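Local coordinates for protein HD superfamily hydrolase (Clostridium acetobutylicum ATCC 824, PDB 3CCG) that probably hydrolyses diadenosine tetraphosphate (P(1),P(4)-bis(5'-adenosyl) tetraphosphate) symmetrically to two ADP, with a pair of iron ions bound in its HD domain, at residues K7-L12 and A48-D53; E123-I128 and E150-A155; A129-P134 and D142-A147. One frame throughout, in Å; residues are numbered along the deposited sequence.

Contact 1. Residues K7-L12 and A48-D53; sequences KITDYL and AGLVHD. With FE (Fe (III) ion), chain C; FE (Fe (III) ion), chain B.
Leu-12 presses a single methyl, CD1, against Leu-50, 3.7 Å from its CG and only 3.3 Å from its backbone O, a tight fit for a carbon beside a carbonyl oxygen. With CG anti to the backbone N (chi1 -178°), the Leu-50 branch is carried toward segment 7-12, and its CD2 meets Ile-8 CG2 at 3.9 Å. The same Ile-8 methyl lies 3.8 Å from Val-51 CG1 and so bridges two consecutive residues of helix 42-51. Branched aliphatic side chains suit this buried seam, which Ile-98, Ile-100 and Ile-109 border from other parts of the fold. Thr-9 adds its CG2 at the margin, while its OG1 is hydrogen-bonded back to Asp-6 O within its own helix.

Directly after the packed pair Leu-50 and Val-51 comes the His-Asp doublet that names the HD superfamily, and here the chemistry turns polar. The CB of His-52 points away from residues 7-12, and with chi1 at 79° its ring donates from ND1 to Gly-49 O over 2.8 Å (N-H...O 159°). That bond restrains rotation of the ring and directs NE2 to the iron of chain C.

Metal bonds form the third kind of interaction. Asp-53 bridges the two ions, OD1 reaching the iron of chain B at 2.2 Å and OD2 the iron of chain C at 2.5 Å, and its CB lies over one face of the His-52 ring. His-23 and Asp-130 also bind the chain C iron, His-86 and His-112 the chain B iron.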
loop_
_atom_site.group_PDB
_atom_site.type_symbol
_atom_site.label_atom_id
_atom_site.label_comp_id
_atom_site.label_asym_id
_atom_site.label_seq_id
_atom_site.Cartn_x
_atom_site.Cartn_y
_atom_site.Cartn_z
ATOM N N LYS A 7 24.556 -21.789 22.881
ATOM C CA LYS A 7 23.321 -22.592 22.735
ATOM C C LYS A 7 22.524 -22.042 21.549
ATOM O O LYS A 7 22.036 -22.805 20.693
ATOM C CB LYS A 7 22.492 -22.593 23.982
ATOM C CG LYS A 7 21.295 -23.491 23.902
ATOM C CD LYS A 7 20.680 -23.736 25.271
ATOM C CE LYS A 7 19.523 -24.731 25.202
ATOM N NZ LYS A 7 18.976 -25.031 26.564
ATOM N N ILE A 8 22.462 -20.716 21.464
ATOM C CA ILE A 8 21.775 -20.061 20.346
ATOM C C ILE A 8 22.410 -20.405 19.016
ATOM O O ILE A 8 21.720 -20.737 18.025
ATOM C CB ILE A 8 21.767 -18.527 20.546
ATOM C CG1 ILE A 8 20.889 -18.176 21.716
ATOM C CG2 ILE A 8 21.234 -17.840 19.299
ATOM C CD1 ILE A 8 21.066 -16.729 22.220
ATOM N N THR A 9 23.729 -20.348 18.934
ATOM C CA THR A 9 24.393 -20.639 17.677
ATOM C C THR A 9 24.150 -22.105 17.279
ATOM O O THR A 9 23.972 -22.393 16.097
ATOM C CB THR A 9 25.888 -20.235 17.631
ATOM O OG1 THR A 9 26.555 -20.886 18.703
ATOM C CG2 THR A 9 26.028 -18.714 17.756
ATOM N N ASP A 10 24.154 -23.012 18.253
ATOM C CA ASP A 10 23.881 -24.421 17.984
ATOM C C ASP A 10 22.497 -24.563 17.374
ATOM O O ASP A 10 22.286 -25.248 16.356
ATOM C CB ASP A 10 23.949 -25.243 19.276
ATOM C CG ASP A 10 25.371 -25.547 19.723
ATOM O OD1 ASP A 10 26.321 -25.300 18.955
ATOM O OD2 ASP A 10 25.515 -26.056 20.848
ATOM N N TYR A 11 21.548 -23.902 18.017
ATOM C CA TYR A 11 20.149 -23.952 17.580
ATOM C C TYR A 11 19.997 -23.401 16.193
ATOM O O TYR A 11 19.283 -23.978 15.357
ATOM C CB TYR A 11 19.317 -23.157 18.546
ATOM C CG TYR A 11 17.833 -22.975 18.237
ATOM C CD1 TYR A 11 16.897 -23.937 18.612
ATOM C CD2 TYR A 11 17.365 -21.784 17.722
ATOM C CE1 TYR A 11 15.566 -23.756 18.379
ATOM C CE2 TYR A 11 16.023 -21.588 17.489
ATOM C CZ TYR A 11 15.128 -22.573 17.841
ATOM O OH TYR A 11 13.780 -22.384 17.622
ATOM N N LEU A 12 20.620 -22.265 15.913
ATOM C CA LEU A 12 20.509 -21.642 14.580
ATOM C C LEU A 12 21.168 -22.466 13.503
ATOM O O LEU A 12 20.622 -22.613 12.400
ATOM C CB LEU A 12 21.049 -20.190 14.588
ATOM C CG LEU A 12 20.305 -19.186 15.463
ATOM C CD1 LEU A 12 21.072 -17.874 15.514
ATOM C CD2 LEU A 12 18.835 -18.988 15.009
ATOM N N ALA A 48 19.665 -9.254 18.196
ATOM C CA ALA A 48 18.583 -9.163 17.240
ATOM C C ALA A 48 19.068 -9.594 15.873
ATOM O O ALA A 48 18.368 -10.306 15.153
ATOM C CB ALA A 48 18.052 -7.721 17.211
ATOM N N GLY A 49 20.262 -9.181 15.451
ATOM C CA GLY A 49 20.768 -9.566 14.153
ATOM C C GLY A 49 21.022 -11.073 14.059
ATOM O O GLY A 49 20.726 -11.749 13.069
ATOM N N LEU A 50 21.581 -11.629 15.134
ATOM C CA LEU A 50 21.855 -13.043 15.148
ATOM C C LEU A 50 20.587 -13.899 14.997
ATOM O O LEU A 50 20.603 -14.872 14.236
ATOM C CB LEU A 50 22.591 -13.439 16.430
ATOM C CG LEU A 50 22.995 -14.927 16.584
ATOM C CD1 LEU A 50 23.893 -15.395 15.442
ATOM C CD2 LEU A 50 23.625 -15.131 17.959
ATOM N N VAL A 51 19.529 -13.538 15.714
ATOM C CA VAL A 51 18.353 -14.412 15.784
ATOM C C VAL A 51 17.186 -14.000 14.902
ATOM O O VAL A 51 16.179 -14.702 14.840
ATOM C CB VAL A 51 17.866 -14.565 17.231
ATOM C CG1 VAL A 51 19.039 -14.951 18.173
ATOM C CG2 VAL A 51 17.213 -13.324 17.721
ATOM N N HIS A 52 17.357 -12.962 14.110
ATOM C CA HIS A 52 16.226 -12.364 13.372
ATOM C C HIS A 52 15.540 -13.389 12.466
ATOM O O HIS A 52 14.317 -13.270 12.266
ATOM C CB HIS A 52 16.646 -11.148 12.546
ATOM C CG HIS A 52 17.320 -11.496 11.269
ATOM N ND1 HIS A 52 18.630 -11.949 11.161
ATOM C CD2 HIS A 52 16.836 -11.495 10.012
ATOM C CE1 HIS A 52 18.904 -12.180 9.893
ATOM N NE2 HIS A 52 17.824 -11.936 9.172
ATOM N N ASP A 53 16.289 -14.339 11.915
ATOM C CA ASP A 53 15.745 -15.291 10.931
ATOM C C ASP A 53 15.539 -16.665 11.612
ATOM O O ASP A 53 15.502 -17.669 10.923
ATOM C CB ASP A 53 16.612 -15.432 9.656
ATOM C CG ASP A 53 16.102 -14.661 8.505
ATOM O OD1 ASP A 53 15.014 -14.076 8.531
ATOM O OD2 ASP A 53 16.835 -14.603 7.492
HETATM FE FE FE C . 17.411 -12.318 6.711
HETATM FE FE FE B . 14.089 -12.659 7.168
HETATM O O HOH W 1 15.870 -11.657 7.056
HETATM O O HOH W 2 13.267 -11.340 5.762
#

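Contact 2. Residues E123-I128 and E150-A155; sequences EKIIYI and EDLNKA
Lys-124 meets helix 152-170 along nearly its whole length. Its CB rests 3.8 Å from Leu-152 CD2. From there CG stands anti to the carbonyl carbon (chi1 -59°) and the chain runs on extended, bringing CD to 3.6 Å and CE to 3.4 Å from Asn-153 OD1. At the tip, NZ donates to that same OD1 at 2.7 Å, in the carbonyl plane and on a lone pair. Asn-153 has its CB directed away from segment 123-128, and its amide swings back to receive the ammonium. A lysine suits this place because its methylenes can lie on leucine while its ammonium reaches the more open edge, where Lys-124 and Asn-153 are partly exposed.

Deeper in, Leu-152 CD1 lies 3.8 Å from Ile-128 CG2, the two side chains passing in opposite directions, and Ile-128 CD1 ends 4.1 Å from Ala-155 CB. The small alanine makes room for that methyl. Leu-34 of helix 5-38 touches both Ile-125 and Ile-128 and extends this all-helical core.

The first turn of helix 152-170 is N-capped by Asp-151, whose OD1 accepts from Lys-154 N from above the carboxylate plane at 3.3 Å. The contact thus pairs an apolar interior with one hydrogen bond from a charged donor at its border: between the two segments the ammonium is met by the dipole of a neutral amide, a directional link that carries no opposing formal charge.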
loop_
_atom_site.group_PDB
_atom_site.type_symbol
_atom_site.label_atom_id
_atom_site.label_comp_id
_atom_site.label_asym_id
_atom_site.label_seq_id
_atom_site.Cartn_x
_atom_site.Cartn_y
_atom_site.Cartn_z
ATOM N N GLU A 123 15.146 -1.340 15.181
ATOM C CA GLU A 123 14.328 -1.943 14.132
ATOM C C GLU A 123 14.859 -1.584 12.741
ATOM O O GLU A 123 14.956 -2.430 11.852
ATOM C CB GLU A 123 12.888 -1.467 14.241
ATOM C CG GLU A 123 12.085 -2.017 15.350
ATOM C CD GLU A 123 10.714 -1.386 15.446
ATOM O OE1 GLU A 123 9.928 -1.623 14.494
ATOM O OE2 GLU A 123 10.436 -0.636 16.411
ATOM N N LYS A 124 15.241 -0.304 12.548
ATOM C CA LYS A 124 15.759 0.143 11.286
ATOM C C LYS A 124 17.090 -0.570 10.910
ATOM O O LYS A 124 17.332 -0.949 9.788
ATOM C CB LYS A 124 15.947 1.649 11.235
ATOM C CG LYS A 124 14.672 2.424 11.477
ATOM C CD LYS A 124 14.915 3.925 11.417
ATOM C CE LYS A 124 13.609 4.687 11.603
ATOM N NZ LYS A 124 13.845 6.177 11.707
ATOM N N ILE A 125 17.982 -0.629 11.915
ATOM C CA ILE A 125 19.286 -1.271 11.747
ATOM C C ILE A 125 19.124 -2.756 11.308
ATOM O O ILE A 125 19.802 -3.234 10.373
ATOM C CB ILE A 125 20.101 -1.142 13.044
ATOM C CG1 ILE A 125 20.563 0.309 13.217
ATOM C CG2 ILE A 125 21.287 -2.074 12.984
ATOM C CD1 ILE A 125 21.337 0.610 14.527
ATOM N N ILE A 126 18.181 -3.476 11.954
ATOM C CA ILE A 126 18.024 -4.915 11.672
ATOM C C ILE A 126 17.405 -5.074 10.277
ATOM O O ILE A 126 17.862 -5.870 9.442
ATOM C CB ILE A 126 17.235 -5.650 12.761
ATOM C CG1 ILE A 126 17.999 -5.543 14.108
ATOM C CG2 ILE A 126 16.978 -7.089 12.350
ATOM C CD1 ILE A 126 19.498 -5.916 14.065
ATOM N N TYR A 127 16.410 -4.254 9.997
ATOM C CA TYR A 127 15.777 -4.284 8.687
ATOM C C TYR A 127 16.800 -4.067 7.542
ATOM O O TYR A 127 16.869 -4.837 6.578
ATOM C CB TYR A 127 14.621 -3.259 8.624
ATOM C CG TYR A 127 14.022 -3.126 7.234
ATOM C CD1 TYR A 127 14.660 -2.344 6.306
ATOM C CD2 TYR A 127 12.918 -3.866 6.831
ATOM C CE1 TYR A 127 14.207 -2.227 5.038
ATOM C CE2 TYR A 127 12.451 -3.771 5.527
ATOM C CZ TYR A 127 13.132 -2.967 4.635
ATOM O OH TYR A 127 12.718 -2.763 3.313
ATOM N N ILE A 128 17.611 -3.025 7.669
ATOM C CA ILE A 128 18.536 -2.722 6.578
ATOM C C ILE A 128 19.736 -3.667 6.537
ATOM O O ILE A 128 20.249 -3.999 5.464
ATOM C CB ILE A 128 18.958 -1.231 6.621
ATOM C CG1 ILE A 128 19.310 -0.762 5.201
ATOM C CG2 ILE A 128 20.045 -0.987 7.627
ATOM C CD1 ILE A 128 18.064 -0.607 4.267
ATOM N N GLU A 150 25.251 6.644 6.055
ATOM C CA GLU A 150 25.082 8.103 6.207
ATOM C C GLU A 150 23.704 8.606 6.605
ATOM O O GLU A 150 23.562 9.558 7.373
ATOM C CB GLU A 150 25.371 8.768 4.855
ATOM C CG GLU A 150 26.712 8.430 4.242
ATOM C CD GLU A 150 26.804 8.842 2.775
ATOM O OE1 GLU A 150 25.803 9.380 2.232
ATOM O OE2 GLU A 150 27.876 8.612 2.163
ATOM N N ASP A 151 22.690 7.968 6.045
ATOM C CA ASP A 151 21.322 8.418 6.189
ATOM C C ASP A 151 20.387 7.197 6.127
ATOM O O ASP A 151 19.890 6.781 5.090
ATOM C CB ASP A 151 21.061 9.410 5.062
ATOM C CG ASP A 151 19.693 10.073 5.151
ATOM O OD1 ASP A 151 18.877 9.683 6.001
ATOM O OD2 ASP A 151 19.436 11.002 4.346
ATOM N N LEU A 152 20.223 6.633 7.301
ATOM C CA LEU A 152 19.476 5.415 7.508
ATOM C C LEU A 152 18.048 5.522 6.946
ATOM O O LEU A 152 17.602 4.626 6.262
ATOM C CB LEU A 152 19.482 5.066 9.006
ATOM C CG LEU A 152 18.995 3.710 9.463
ATOM C CD1 LEU A 152 19.741 2.637 8.644
ATOM C CD2 LEU A 152 19.192 3.580 10.987
ATOM N N ASN A 153 17.367 6.635 7.213
ATOM C CA ASN A 153 16.010 6.821 6.703
ATOM C C ASN A 153 15.982 6.816 5.164
ATOM O O ASN A 153 15.074 6.257 4.521
ATOM C CB ASN A 153 15.369 8.099 7.281
ATOM C CG ASN A 153 15.022 7.980 8.757
ATOM O OD1 ASN A 153 14.903 6.882 9.292
ATOM N ND2 ASN A 153 14.860 9.115 9.425
ATOM N N LYS A 154 16.987 7.433 4.562
ATOM C CA LYS A 154 17.092 7.406 3.120
ATOM C C LYS A 154 17.221 5.974 2.614
ATOM O O LYS A 154 16.621 5.577 1.633
ATOM C CB LYS A 154 18.288 8.254 2.644
ATOM C CG LYS A 154 18.560 8.194 1.133
ATOM C CD LYS A 154 19.877 8.937 0.774
ATOM C CE LYS A 154 20.146 8.961 -0.745
ATOM N N ALA A 155 18.072 5.190 3.285
ATOM C CA ALA A 155 18.302 3.829 2.883
ATOM C C ALA A 155 17.002 3.010 2.951
ATOM O O ALA A 155 16.709 2.233 2.062
ATOM C CB ALA A 155 19.394 3.203 3.789
#

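Contact 3. Residues A129-P134 and D142-A147; sequences ADYIEP and DELRKA. With FE (Fe (III) ion), chain C.
Arg-145 grips the backbone of Ile-132 and Glu-133 with one edge of its guanidinium. NE donates to Ile-132 O at 2.9 Å in a nearly straight bond (N-H...O 169°). NH2 reaches Glu-133 O at 3.0 Å, from above that carbonyl's plane, and adds a weak bond to Ile-132 O at 3.4 Å. Both oxygens lie in the guanidinium plane, so the group is held flat across the end of helix 121-132, where carbonyls are no longer engaged by a following turn of helix. Arginine fits because it offers two donors side by side.

Beneath this grip the contact is apolar. Arg-145 CG packs 3.6 Å from Ile-132 CB, and Ile-132 CG2 lies 3.9 Å from Leu-144 CG. With CG roughly anti to its backbone N (chi1 -157°), Leu-144 turns its branch to helix 121-132, and CD2 meets Tyr-131 CB at 3.8 Å.

Further out, Arg-145 NH2 is also hydrogen-bonded to Arg-136 O, in the loop joining helices 121-132 and 141-150. On the metal side of the helix end, Asp-130 binds the chain C iron through OD1 at 2.2 Å as the last aspartate of the HD signature. Glu-133 takes part in the second shell, its OE2 accepting from ND1 of the iron ligand His-23 and its OE1 from Gly-135 N. A positive guanidinium at a helix C-terminus would be expected to stabilise the partial negative charge gathered there, a few residues from the iron-binding aspartate.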
loop_
_atom_site.group_PDB
_atom_site.type_symbol
_atom_site.label_atom_id
_atom_site.label_comp_id
_atom_site.label_asym_id
_atom_site.label_seq_id
_atom_site.Cartn_x
_atom_site.Cartn_y
_atom_site.Cartn_z
ATOM N N ALA A 129 20.132 -4.146 7.713
ATOM C CA ALA A 129 21.271 -5.077 7.790
ATOM C C ALA A 129 21.033 -6.305 6.970
ATOM O O ALA A 129 21.959 -6.812 6.320
ATOM C CB ALA A 129 21.574 -5.472 9.257
ATOM N N ASP A 130 19.776 -6.743 6.911
ATOM C CA ASP A 130 19.453 -7.908 6.118
ATOM C C ASP A 130 19.812 -7.724 4.611
ATOM O O ASP A 130 20.298 -8.639 3.954
ATOM C CB ASP A 130 17.967 -8.210 6.298
ATOM C CG ASP A 130 17.597 -9.566 5.778
ATOM O OD1 ASP A 130 18.354 -10.501 6.017
ATOM O OD2 ASP A 130 16.513 -9.694 5.191
ATOM N N TYR A 131 19.587 -6.515 4.113
ATOM C CA TYR A 131 19.875 -6.121 2.724
ATOM C C TYR A 131 21.339 -5.845 2.405
ATOM O O TYR A 131 21.786 -6.067 1.300
ATOM C CB TYR A 131 19.055 -4.863 2.357
ATOM C CG TYR A 131 17.596 -5.151 2.167
ATOM C CD1 TYR A 131 16.706 -5.152 3.243
ATOM C CD2 TYR A 131 17.105 -5.474 0.920
ATOM C CE1 TYR A 131 15.362 -5.461 3.057
ATOM C CE2 TYR A 131 15.782 -5.798 0.737
ATOM C CZ TYR A 131 14.910 -5.778 1.801
ATOM O OH TYR A 131 13.576 -6.101 1.576
ATOM N N ILE A 132 22.081 -5.329 3.367
ATOM C CA ILE A 132 23.431 -4.873 3.070
ATOM C C ILE A 132 24.587 -5.714 3.671
ATOM O O ILE A 132 25.762 -5.334 3.525
ATOM C CB ILE A 132 23.585 -3.382 3.512
ATOM C CG1 ILE A 132 23.499 -3.219 5.026
ATOM C CG2 ILE A 132 22.547 -2.468 2.785
ATOM C CD1 ILE A 132 23.954 -1.905 5.583
ATOM N N GLU A 133 24.259 -6.819 4.356
ATOM C CA GLU A 133 25.269 -7.689 4.963
ATOM C C GLU A 133 26.190 -8.146 3.843
ATOM O O GLU A 133 25.766 -8.276 2.688
ATOM C CB GLU A 133 24.669 -8.829 5.806
ATOM C CG GLU A 133 23.800 -9.784 5.051
ATOM C CD GLU A 133 24.540 -11.034 4.616
ATOM O OE1 GLU A 133 25.792 -11.077 4.817
ATOM O OE2 GLU A 133 23.852 -11.964 4.088
ATOM N N PRO A 134 27.460 -8.342 4.180
ATOM C CA PRO A 134 28.533 -8.531 3.187
ATOM C C PRO A 134 28.327 -9.664 2.223
ATOM O O PRO A 134 28.871 -9.623 1.123
ATOM C CB PRO A 134 29.766 -8.804 4.054
ATOM C CG PRO A 134 29.444 -8.279 5.376
ATOM C CD PRO A 134 27.971 -8.284 5.556
ATOM N N ASP A 142 25.332 -1.455 -3.398
ATOM C CA ASP A 142 26.380 -0.503 -3.044
ATOM C C ASP A 142 25.840 0.841 -2.621
ATOM O O ASP A 142 26.308 1.420 -1.659
ATOM C CB ASP A 142 27.343 -0.319 -4.234
ATOM N N GLU A 143 24.841 1.343 -3.325
ATOM C CA GLU A 143 24.276 2.661 -3.001
ATOM C C GLU A 143 23.528 2.544 -1.708
ATOM O O GLU A 143 23.436 3.486 -0.910
ATOM C CB GLU A 143 23.325 3.156 -4.092
ATOM C CG GLU A 143 24.006 3.360 -5.441
ATOM C CD GLU A 143 24.588 2.064 -6.010
ATOM O OE1 GLU A 143 23.931 1.005 -5.909
ATOM O OE2 GLU A 143 25.705 2.100 -6.563
ATOM N N LEU A 144 22.959 1.359 -1.530
ATOM C CA LEU A 144 22.194 1.073 -0.345
ATOM C C LEU A 144 23.128 1.052 0.863
ATOM O O LEU A 144 22.827 1.599 1.879
ATOM C CB LEU A 144 21.487 -0.264 -0.501
ATOM C CG LEU A 144 20.270 -0.472 0.366
ATOM C CD1 LEU A 144 19.252 0.655 0.129
ATOM C CD2 LEU A 144 19.639 -1.823 0.071
ATOM N N ARG A 145 24.279 0.418 0.690
ATOM C CA ARG A 145 25.306 0.373 1.740
ATOM C C ARG A 145 25.802 1.780 2.074
ATOM O O ARG A 145 25.955 2.121 3.219
ATOM C CB ARG A 145 26.481 -0.517 1.324
ATOM C CG ARG A 145 26.242 -2.008 1.524
ATOM C CD ARG A 145 27.266 -2.917 0.806
ATOM N NE ARG A 145 27.000 -4.329 1.074
ATOM C CZ ARG A 145 27.275 -5.323 0.257
ATOM N NH1 ARG A 145 27.825 -5.095 -0.934
ATOM N NH2 ARG A 145 26.963 -6.541 0.592
ATOM N N LYS A 146 26.045 2.595 1.050
ATOM C CA LYS A 146 26.470 3.985 1.269
ATOM C C LYS A 146 25.434 4.773 2.038
ATOM O O LYS A 146 25.740 5.467 2.992
ATOM C CB LYS A 146 26.737 4.723 -0.051
ATOM C CG LYS A 146 28.133 4.548 -0.599
ATOM C CD LYS A 146 28.418 5.568 -1.691
ATOM N N ALA A 147 24.180 4.653 1.605
ATOM C CA ALA A 147 23.087 5.385 2.219
ATOM C C ALA A 147 22.894 4.948 3.666
ATOM O O ALA A 147 22.672 5.758 4.566
ATOM C CB ALA A 147 21.800 5.178 1.386
HETATM FE FE FE C . 17.411 -12.318 6.711
HETATM O O HOH W 1 15.870 -11.657 7.056
#

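In the fold
Contacts 2 and 3 are neighbours, their centres 9 Å apart: both use helix 121-132, and contact 3 is nested in the loop that contact 2 closes. They meet where Leu-144 CD1 comes within 3.6 Å of Ala-155 O. Contact 1 closes earlier in the chain and is centred 21 Å from each of the others, yet it touches both. Its Gly-49 N packs 3.6 Å from Ile-126 CD1 in segment 123-128, and His-52 NE2 lies 3.5 Å from Asp-130 OD1, the two being ligands of the same iron. The chain C iron therefore joins contacts 1 and 3 directly, whereas the side chain of Ile-128 in contact 2 is about 11 Å from a bound iron.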